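Local coordinates for enoyl-[acyl-carrier-protein] reductase [FMN] (PDB 5GVJ) that probably catalyses the NADH-dependent reduction of enoyl-acyl-carrier-protein in bacterial fatty acid synthesis, with FMN as its flavin cofactor, at residues P206-K211 and F275-S280; H15-G20 and E295-E300; A231-L234 and F238-K241. The protein carries 1 engineered substitution. One frame throughout, in Å; residues are numbered along the deposited sequence.

Contact 1 of 3, residues P206-K211 and F275-S280. Engineered in segment 275-280: Ala276 (natural residue Met).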
loop_
_atom_site.group_PDB
_atom_site.type_symbol
_atom_site.label_atom_id
_atom_site.label_comp_id
_atom_site.label_asym_id
_atom_site.label_seq_id
_atom_site.Cartn_x
_atom_site.Cartn_y
_atom_site.Cartn_z
ATOM N N PRO A 206 14.155 -3.812 -25.039
ATOM C CA PRO A 206 14.653 -2.527 -24.512
ATOM C C PRO A 206 13.573 -1.475 -24.314
ATOM O O PRO A 206 13.672 -0.665 -23.383
ATOM C CB PRO A 206 15.675 -2.092 -25.574
ATOM C CG PRO A 206 16.184 -3.380 -26.144
ATOM C CD PRO A 206 14.979 -4.305 -26.164
ATOM N N VAL A 207 12.533 -1.472 -25.149
ATOM C CA VAL A 207 11.460 -0.487 -25.009
ATOM C C VAL A 207 10.698 -0.715 -23.711
ATOM O O VAL A 207 10.270 0.239 -23.040
ATOM C CB VAL A 207 10.524 -0.556 -26.228
ATOM C CG1 VAL A 207 9.235 0.169 -25.942
ATOM C CG2 VAL A 207 11.214 0.030 -27.454
ATOM N N TYR A 208 10.480 -1.984 -23.362
ATOM C CA TYR A 208 9.846 -2.319 -22.091
ATOM C C TYR A 208 10.624 -1.703 -20.936
ATOM O O TYR A 208 10.044 -1.058 -20.055
ATOM C CB TYR A 208 9.766 -3.838 -21.949
ATOM C CG TYR A 208 8.635 -4.365 -21.102
ATOM C CD1 TYR A 208 8.618 -4.176 -19.722
ATOM C CD2 TYR A 208 7.599 -5.088 -21.676
ATOM C CE1 TYR A 208 7.577 -4.678 -18.940
ATOM C CE2 TYR A 208 6.561 -5.594 -20.905
ATOM C CZ TYR A 208 6.555 -5.386 -19.539
ATOM O OH TYR A 208 5.525 -5.893 -18.778
ATOM N N LYS A 209 11.949 -1.863 -20.951
ATOM C CA LYS A 209 12.785 -1.289 -19.898
ATOM C C LYS A 209 12.693 0.234 -19.888
ATOM O O LYS A 209 12.567 0.855 -18.823
ATOM C CB LYS A 209 14.233 -1.745 -20.081
ATOM C CG LYS A 209 14.420 -3.259 -19.894
ATOM C CD LYS A 209 15.878 -3.668 -20.045
ATOM C CE LYS A 209 16.052 -5.194 -20.029
ATOM N NZ LYS A 209 17.488 -5.538 -20.155
ATOM N N GLU A 210 12.739 0.853 -21.068
ATOM C CA GLU A 210 12.691 2.310 -21.141
ATOM C C GLU A 210 11.364 2.841 -20.614
ATOM O O GLU A 210 11.320 3.900 -19.979
ATOM C CB GLU A 210 12.914 2.774 -22.586
ATOM C CG GLU A 210 14.310 2.479 -23.147
ATOM C CD GLU A 210 14.373 2.536 -24.681
ATOM O OE1 GLU A 210 15.426 2.154 -25.253
ATOM O OE2 GLU A 210 13.369 2.955 -25.310
ATOM N N LYS A 211 10.263 2.137 -20.891
ATOM C CA LYS A 211 8.967 2.601 -20.405
ATOM C C LYS A 211 8.886 2.534 -18.884
ATOM O O LYS A 211 8.316 3.432 -18.252
ATOM C CB LYS A 211 7.837 1.794 -21.050
ATOM C CG LYS A 211 7.668 2.119 -22.529
ATOM C CD LYS A 211 7.243 3.577 -22.696
ATOM C CE LYS A 211 7.816 4.193 -23.978
ATOM N NZ LYS A 211 6.766 4.715 -24.900
ATOM N N PHE A 275 1.663 -3.716 -21.335
ATOM C CA PHE A 275 2.871 -3.535 -20.534
ATOM C C PHE A 275 2.491 -3.687 -19.063
ATOM O O PHE A 275 2.230 -2.709 -18.364
ATOM C CB PHE A 275 3.516 -2.191 -20.849
ATOM C CG PHE A 275 4.150 -2.150 -22.212
ATOM C CD1 PHE A 275 3.380 -1.936 -23.346
ATOM C CD2 PHE A 275 5.511 -2.362 -22.361
ATOM C CE1 PHE A 275 3.961 -1.913 -24.609
ATOM C CE2 PHE A 275 6.100 -2.339 -23.622
ATOM C CZ PHE A 275 5.321 -2.116 -24.742
ATOM N N ALA A 276 2.466 -4.940 -18.604
ATOM C CA ALA A 276 2.054 -5.301 -17.243
ATOM C C ALA A 276 3.155 -4.911 -16.267
ATOM O O ALA A 276 4.062 -5.691 -15.974
ATOM C CB ALA A 276 1.756 -6.793 -17.156
ATOM N N VAL A 277 3.087 -3.684 -15.762
ATOM C CA VAL A 277 4.055 -3.206 -14.786
ATOM C C VAL A 277 3.290 -2.536 -13.650
ATOM O O VAL A 277 2.200 -1.987 -13.845
ATOM C CB VAL A 277 5.109 -2.245 -15.409
ATOM C CG1 VAL A 277 5.284 -2.501 -16.908
ATOM C CG2 VAL A 277 4.786 -0.809 -15.136
ATOM N N GLY A 278 3.861 -2.614 -12.446
ATOM C CA GLY A 278 3.206 -2.113 -11.258
ATOM C C GLY A 278 3.531 -0.660 -10.990
ATOM O O GLY A 278 4.331 -0.029 -11.680
ATOM N N GLN A 279 2.881 -0.125 -9.950
ATOM C CA GLN A 279 3.100 1.267 -9.589
ATOM C C GLN A 279 4.530 1.510 -9.144
ATOM O O GLN A 279 5.000 2.652 -9.203
ATOM C CB GLN A 279 2.109 1.691 -8.483
ATOM C CG GLN A 279 0.657 1.723 -8.960
ATOM C CD GLN A 279 -0.302 2.242 -7.898
ATOM O OE1 GLN A 279 0.099 2.514 -6.769
ATOM N NE2 GLN A 279 -1.578 2.383 -8.261
ATOM N N SER A 280 5.247 0.461 -8.730
ATOM C CA SER A 280 6.641 0.670 -8.356
ATOM C C SER A 280 7.512 1.104 -9.529
ATOM O O SER A 280 8.668 1.467 -9.303
ATOM C CB SER A 280 7.240 -0.594 -7.730
ATOM O OG SER A 280 7.419 -1.591 -8.706
#

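Contact 2 of 3, residues H15-G20 and E295-E300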
loop_
_atom_site.group_PDB
_atom_site.type_symbol
_atom_site.label_atom_id
_atom_site.label_comp_id
_atom_site.label_asym_id
_atom_site.label_seq_id
_atom_site.Cartn_x
_atom_site.Cartn_y
_atom_site.Cartn_z
ATOM N N HIS A 15 19.408 -14.361 0.332
ATOM C CA HIS A 15 18.719 -13.099 0.550
ATOM C C HIS A 15 17.211 -13.299 0.465
ATOM O O HIS A 15 16.739 -14.083 -0.360
ATOM C CB HIS A 15 19.122 -12.020 -0.475
ATOM C CG HIS A 15 20.598 -11.886 -0.673
ATOM N ND1 HIS A 15 21.451 -11.503 0.337
ATOM C CD2 HIS A 15 21.371 -12.083 -1.769
ATOM C CE1 HIS A 15 22.690 -11.474 -0.126
ATOM N NE2 HIS A 15 22.668 -11.819 -1.400
ATOM N N PRO A 16 16.428 -12.578 1.287
ATOM C CA PRO A 16 14.964 -12.757 1.310
ATOM C C PRO A 16 14.271 -11.965 0.203
ATOM O O PRO A 16 13.392 -11.137 0.453
ATOM C CB PRO A 16 14.604 -12.237 2.708
ATOM C CG PRO A 16 15.592 -11.067 2.875
ATOM C CD PRO A 16 16.885 -11.583 2.271
ATOM N N ILE A 17 14.690 -12.209 -1.037
ATOM C CA ILE A 17 14.304 -11.407 -2.191
ATOM C C ILE A 17 13.936 -12.349 -3.329
ATOM O O ILE A 17 14.755 -13.184 -3.728
ATOM C CB ILE A 17 15.439 -10.455 -2.607
ATOM C CG1 ILE A 17 15.745 -9.476 -1.460
ATOM C CG2 ILE A 17 15.077 -9.703 -3.879
ATOM C CD1 ILE A 17 16.969 -8.572 -1.721
ATOM N N LEU A 18 12.700 -12.242 -3.830
ATOM C CA LEU A 18 12.256 -13.008 -4.990
ATOM C C LEU A 18 12.020 -12.073 -6.169
ATOM O O LEU A 18 11.648 -10.916 -5.985
ATOM C CB LEU A 18 10.948 -13.783 -4.728
ATOM C CG LEU A 18 10.598 -14.533 -3.442
ATOM C CD1 LEU A 18 9.411 -15.486 -3.694
ATOM C CD2 LEU A 18 11.760 -15.240 -2.799
ATOM N N MET A 19 12.258 -12.576 -7.383
ATOM C CA MET A 19 11.794 -11.902 -8.588
ATOM C C MET A 19 10.356 -12.335 -8.870
ATOM O O MET A 19 9.802 -13.196 -8.187
ATOM C CB MET A 19 12.718 -12.203 -9.788
ATOM C CG MET A 19 12.538 -13.575 -10.393
ATOM S SD MET A 19 13.610 -13.900 -11.833
ATOM C CE MET A 19 12.440 -13.723 -13.172
ATOM N N GLY A 20 9.745 -11.737 -9.890
ATOM C CA GLY A 20 8.342 -12.010 -10.165
ATOM C C GLY A 20 7.995 -13.331 -10.837
ATOM O O GLY A 20 7.073 -14.033 -10.406
ATOM N N GLU A 295 22.417 -5.538 -3.874
ATOM C CA GLU A 295 23.299 -4.799 -2.967
ATOM C C GLU A 295 22.625 -3.537 -2.431
ATOM O O GLU A 295 22.713 -3.226 -1.235
ATOM C CB GLU A 295 24.600 -4.413 -3.673
ATOM C CG GLU A 295 25.551 -5.565 -3.914
ATOM C CD GLU A 295 26.606 -5.226 -4.951
ATOM O OE1 GLU A 295 26.898 -4.018 -5.147
ATOM O OE2 GLU A 295 27.133 -6.175 -5.583
ATOM N N ASP A 296 21.993 -2.766 -3.315
ATOM C CA ASP A 296 21.373 -1.512 -2.884
ATOM C C ASP A 296 20.181 -1.769 -1.961
ATOM O O ASP A 296 19.945 -0.997 -1.019
ATOM C CB ASP A 296 20.928 -0.700 -4.099
ATOM C CG ASP A 296 22.086 -0.277 -4.987
ATOM O OD1 ASP A 296 23.250 -0.231 -4.517
ATOM O OD2 ASP A 296 21.812 0.022 -6.164
ATOM N N ILE A 297 19.397 -2.820 -2.243
ATOM C CA ILE A 297 18.274 -3.174 -1.363
ATOM C C ILE A 297 18.775 -3.406 0.053
ATOM O O ILE A 297 18.240 -2.859 1.026
ATOM C CB ILE A 297 17.538 -4.430 -1.868
ATOM C CG1 ILE A 297 16.881 -4.257 -3.237
ATOM C CG2 ILE A 297 16.514 -4.905 -0.828
ATOM C CD1 ILE A 297 16.407 -2.907 -3.511
ATOM N N LEU A 298 19.784 -4.265 0.186
ATOM C CA LEU A 298 20.269 -4.662 1.502
ATOM C C LEU A 298 20.847 -3.474 2.255
ATOM O O LEU A 298 20.634 -3.327 3.467
ATOM C CB LEU A 298 21.312 -5.773 1.343
ATOM C CG LEU A 298 20.830 -7.232 1.296
ATOM C CD1 LEU A 298 19.475 -7.389 0.648
ATOM C CD2 LEU A 298 21.849 -8.130 0.585
ATOM N N LYS A 299 21.580 -2.613 1.555
ATOM C CA LYS A 299 22.181 -1.455 2.205
ATOM C C LYS A 299 21.106 -0.512 2.718
ATOM O O LYS A 299 21.154 -0.058 3.864
ATOM C CB LYS A 299 23.108 -0.731 1.222
ATOM C CG LYS A 299 23.821 0.476 1.803
ATOM C CD LYS A 299 24.896 0.979 0.831
ATOM C CE LYS A 299 25.627 2.209 1.358
ATOM N NZ LYS A 299 24.708 3.382 1.473
ATOM N N GLU A 300 20.118 -0.215 1.878
ATOM C CA GLU A 300 19.068 0.710 2.269
ATOM C C GLU A 300 18.158 0.102 3.327
ATOM O O GLU A 300 17.676 0.823 4.209
ATOM C CB GLU A 300 18.268 1.124 1.033
ATOM C CG GLU A 300 17.165 2.138 1.321
ATOM C CD GLU A 300 16.526 2.676 0.048
ATOM O OE1 GLU A 300 17.098 3.604 -0.560
ATOM O OE2 GLU A 300 15.458 2.163 -0.348
#

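Contact 3 of 3, residues A231-L234 and F238-K241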
loop_
_atom_site.group_PDB
_atom_site.type_symbol
_atom_site.label_atom_id
_atom_site.label_comp_id
_atom_site.label_asym_id
_atom_site.label_seq_id
_atom_site.Cartn_x
_atom_site.Cartn_y
_atom_site.Cartn_z
ATOM N N ALA A 231 -6.455 -5.981 -14.516
ATOM C CA ALA A 231 -5.020 -6.119 -14.711
ATOM C C ALA A 231 -4.404 -4.733 -14.833
ATOM O O ALA A 231 -4.966 -3.857 -15.493
ATOM C CB ALA A 231 -4.698 -6.956 -15.951
ATOM N N ARG A 232 -3.254 -4.536 -14.193
ATOM C CA ARG A 232 -2.585 -3.242 -14.181
ATOM C C ARG A 232 -1.525 -3.208 -15.273
ATOM O O ARG A 232 -0.631 -4.062 -15.305
ATOM C CB ARG A 232 -1.948 -2.946 -12.826
ATOM C CG ARG A 232 -1.254 -1.581 -12.767
ATOM C CD ARG A 232 -0.739 -1.285 -11.370
ATOM N NE ARG A 232 -1.803 -1.368 -10.369
ATOM C CZ ARG A 232 -2.635 -0.374 -10.079
ATOM N NH1 ARG A 232 -2.532 0.785 -10.720
ATOM N NH2 ARG A 232 -3.579 -0.544 -9.153
ATOM N N VAL A 233 -1.623 -2.214 -16.157
ATOM C CA VAL A 233 -0.671 -2.033 -17.240
ATOM C C VAL A 233 -0.330 -0.553 -17.377
ATOM O O VAL A 233 -1.045 0.328 -16.893
ATOM C CB VAL A 233 -1.196 -2.576 -18.591
ATOM C CG1 VAL A 233 -1.392 -4.088 -18.533
ATOM C CG2 VAL A 233 -2.485 -1.870 -18.990
ATOM N N LEU A 234 0.779 -0.301 -18.060
ATOM C CA LEU A 234 1.211 1.055 -18.369
ATOM C C LEU A 234 0.157 1.776 -19.207
ATOM O O LEU A 234 -0.577 1.158 -19.982
ATOM C CB LEU A 234 2.549 0.994 -19.113
ATOM C CG LEU A 234 3.781 1.718 -18.566
ATOM C CD1 LEU A 234 3.687 1.933 -17.075
ATOM C CD2 LEU A 234 5.025 0.923 -18.897
ATOM N N PHE A 238 -2.521 0.943 -26.451
ATOM C CA PHE A 238 -3.325 -0.274 -26.436
ATOM C C PHE A 238 -4.163 -0.370 -25.170
ATOM O O PHE A 238 -5.295 -0.863 -25.206
ATOM C CB PHE A 238 -2.429 -1.500 -26.569
ATOM C CG PHE A 238 -3.190 -2.774 -26.762
ATOM C CD1 PHE A 238 -3.929 -2.985 -27.916
ATOM C CD2 PHE A 238 -3.172 -3.763 -25.794
ATOM C CE1 PHE A 238 -4.636 -4.157 -28.102
ATOM C CE2 PHE A 238 -3.874 -4.941 -25.975
ATOM C CZ PHE A 238 -4.609 -5.137 -27.130
ATOM N N ALA A 239 -3.622 0.083 -24.036
ATOM C CA ALA A 239 -4.422 0.101 -22.817
ATOM C C ALA A 239 -5.598 1.053 -22.953
ATOM O O ALA A 239 -6.658 0.817 -22.365
ATOM C CB ALA A 239 -3.556 0.481 -21.615
ATOM N N ARG A 240 -5.434 2.126 -23.731
ATOM C CA ARG A 240 -6.562 3.008 -24.020
ATOM C C ARG A 240 -7.598 2.302 -24.883
ATOM O O ARG A 240 -8.797 2.339 -24.586
ATOM C CB ARG A 240 -6.075 4.284 -24.709
ATOM C CG ARG A 240 -5.693 5.411 -23.762
ATOM C CD ARG A 240 -4.946 6.501 -24.518
ATOM N NE ARG A 240 -3.526 6.278 -24.321
ATOM C CZ ARG A 240 -2.571 6.820 -25.068
ATOM N NH1 ARG A 240 -2.879 7.634 -26.081
ATOM N NH2 ARG A 240 -1.301 6.534 -24.806
ATOM N N LYS A 241 -7.152 1.649 -25.959
ATOM C CA LYS A 241 -8.094 1.008 -26.869
ATOM C C LYS A 241 -8.885 -0.094 -26.179
ATOM O O LYS A 241 -10.038 -0.350 -26.546
ATOM C CB LYS A 241 -7.356 0.454 -28.086
ATOM C CG LYS A 241 -6.764 1.536 -28.978
ATOM C CD LYS A 241 -6.628 1.052 -30.411
ATOM C CE LYS A 241 -5.680 -0.139 -30.498
ATOM N NZ LYS A 241 -4.249 0.288 -30.476
#

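Contact 1 of 3, residues P206-K211 and F275-S280
The Tyr208 ring carries Phe275 over one face, CD2 of Phe275 lying 3.5 Å from CD2 of Tyr208 and displaced toward the rim of the tyrosine ring. The two planes meet obliquely at 42°, with centroids 5.1 Å apart. In this TIM-barrel flavoprotein the contact joins helix 206-214 to the loop that leads into the FMN site, and the inverse gamma turn centred on Ala276 shapes that loop where the tyrosine meets it. The side chains of Tyr208 and Val277 meet head-on, Val277 slanting in at the ring with CG1 3.8 Å from Tyr208 CE1.

Tyr208 reaches this place because CG is swung anti to the backbone N (chi1 -152°), which sends the ring out from the helix and its hydroxyl to the turn. Phe275 runs alongside it, pointing the other way. Ala264 and Val265 of helix 260-265 also touch the tyrosine, and Val197 packs on it as well, so the ring is buried. A leucine in place of Tyr208 would probably leave the Phe275 ring with less aromatic surface beside it and Ala276 O without its weak hydroxyl partner.

Ala276 is engineered, a methionine in the natural protein; the hydroxyl is taken up by its main-chain O, which is not part of the substituted side chain. Farther along the same loop, the backbone N of Gly278 bonds to Thr194 OG1, and Ser280 belongs to the FMN site, although no flavin is bound to this chain. The polar link across the contact is the weak hydrogen bond from Tyr208 OH to Ala276 O, 3.2 Å long.

Contact 2 of 3, residues H15-G20 and E295-E300
Leu298 lays its CD2 methyl against the imidazole of His15, at 3.4 Å from His15 ND1 and nearly as near to CE1. The two side chains cross at about a right angle, and the methyl comes to the ring obliquely. Strand 17-18 and the loop before it pack here on helix 290-309 of a TIM barrel: the strand is the first of the eight parallel strands, and the helix lies near the C-terminal end of the chain, so the contact brings together the two ends of the sequence.

Leu298 divides its branches between two partners. While CD2 attends to the histidine, CD1 turns to the end of Ile17, where it meets Ile17 CD1 at 3.6 Å. Ile17 is stretched to reach that point: its CG1 stands anti to the carbonyl carbon (chi1 -62°), and an extended chi2 of 174° carries CD1 straight out from the strand to the helix. There the single methyl is shared, since Ile297 also offers its CG2 to it from the preceding position of the helix. The isoleucine thus wedges its tip between two consecutive helical residues, and the contact is by carbon atoms except where Leu298 CD2 meets His15 ND1.

The surroundings make this interface buried. Pro16, the centre of an inverse gamma turn, packs on Met179 and Phe183 of helix 176-185, and Met179 reaches Ile297 as well. The backbone of residues 15-18 bonds to Gly38 and Leu40 and to Val190 and Met192, consistent with the closure of a TIM barrel. At the end of the helical segment, Glu300 forms a salt bridge with Arg161 of the second subunit. Across the contact itself, Ile17 CD1 ends 3.8 Å from Ile297 CG2.

Contact 3 of 3, residues A231-L234 and F238-K241
Val233 presses one of its two methyls on Ala239, CG2 lying 3.7 Å from the Ala239 CB. The valine rotamer decides which methyl does so: with chi1 at -64°, CG1 is anti to the carbonyl carbon, while CG2 sits between the backbone N and the carbonyl carbon and is the branch turned to the helix. Since Val233 CG1 is about 5.9 Å from the same Ala239 CB, the meeting is single-pronged. The branch point stands farther back than the touching methyl, Val233 CB being 4.9 Å from Ala239 CB, so it is the rotation about chi1 that brings CG2 into contact. Ala239 has no torsion to choose; its CB points toward the strand, and its small size allows the backbones to come near, the CA atoms of Val233 and Ala239 being 7.1 Å apart.

Ala239 CB also rests on the main chain. It lies 3.5 Å from Leu234 O, a van der Waals touch on the carbonyl at the end of the strand, so the one methyl bridges a valine side chain and the backbone of the next residue. The leucine's side chain takes no share in this and packs on Val277 and Thr220 instead, while the guanidinium of Arg232 is held by Thr220 OG1 and Met141 O.

As a worked example of a tight strand-to-helix turn, the strand and helix are joined by only two residues, 235-236. Strand 231-234 is the middle of an antiparallel three-stranded sheet, bonded to 220-223 through Val233 and Val221 and to 145-146 through Arg232 and Gly145; helix 237-242 packs over it, with Ala239 also touching Val221 of the neighbouring strand.

In the fold
The three contacts are nested along the chain: contact 3 lies inside the loop closed by contact 1, and both fall inside that of contact 2. Contacts 1 and 3 adjoin, their centres 12 Å apart, joined by a probable hydrogen bond of 2.8 Å between Phe275 O and Leu234 N and by Val277 CG2 against Leu234 CD1. Contact 2 stands apart, its centre 19 Å from contact 1 and 29 Å from contact 3. Contacts 1 and 2 lie near residues of the FMN site, flavin-free in this chain: Val277 is about 4 Å from Thr194 and Ile17 about 7 Å from Gln191, between side chains, while the sodium ion is about 8 Å from the side chains of Val277 and Leu234.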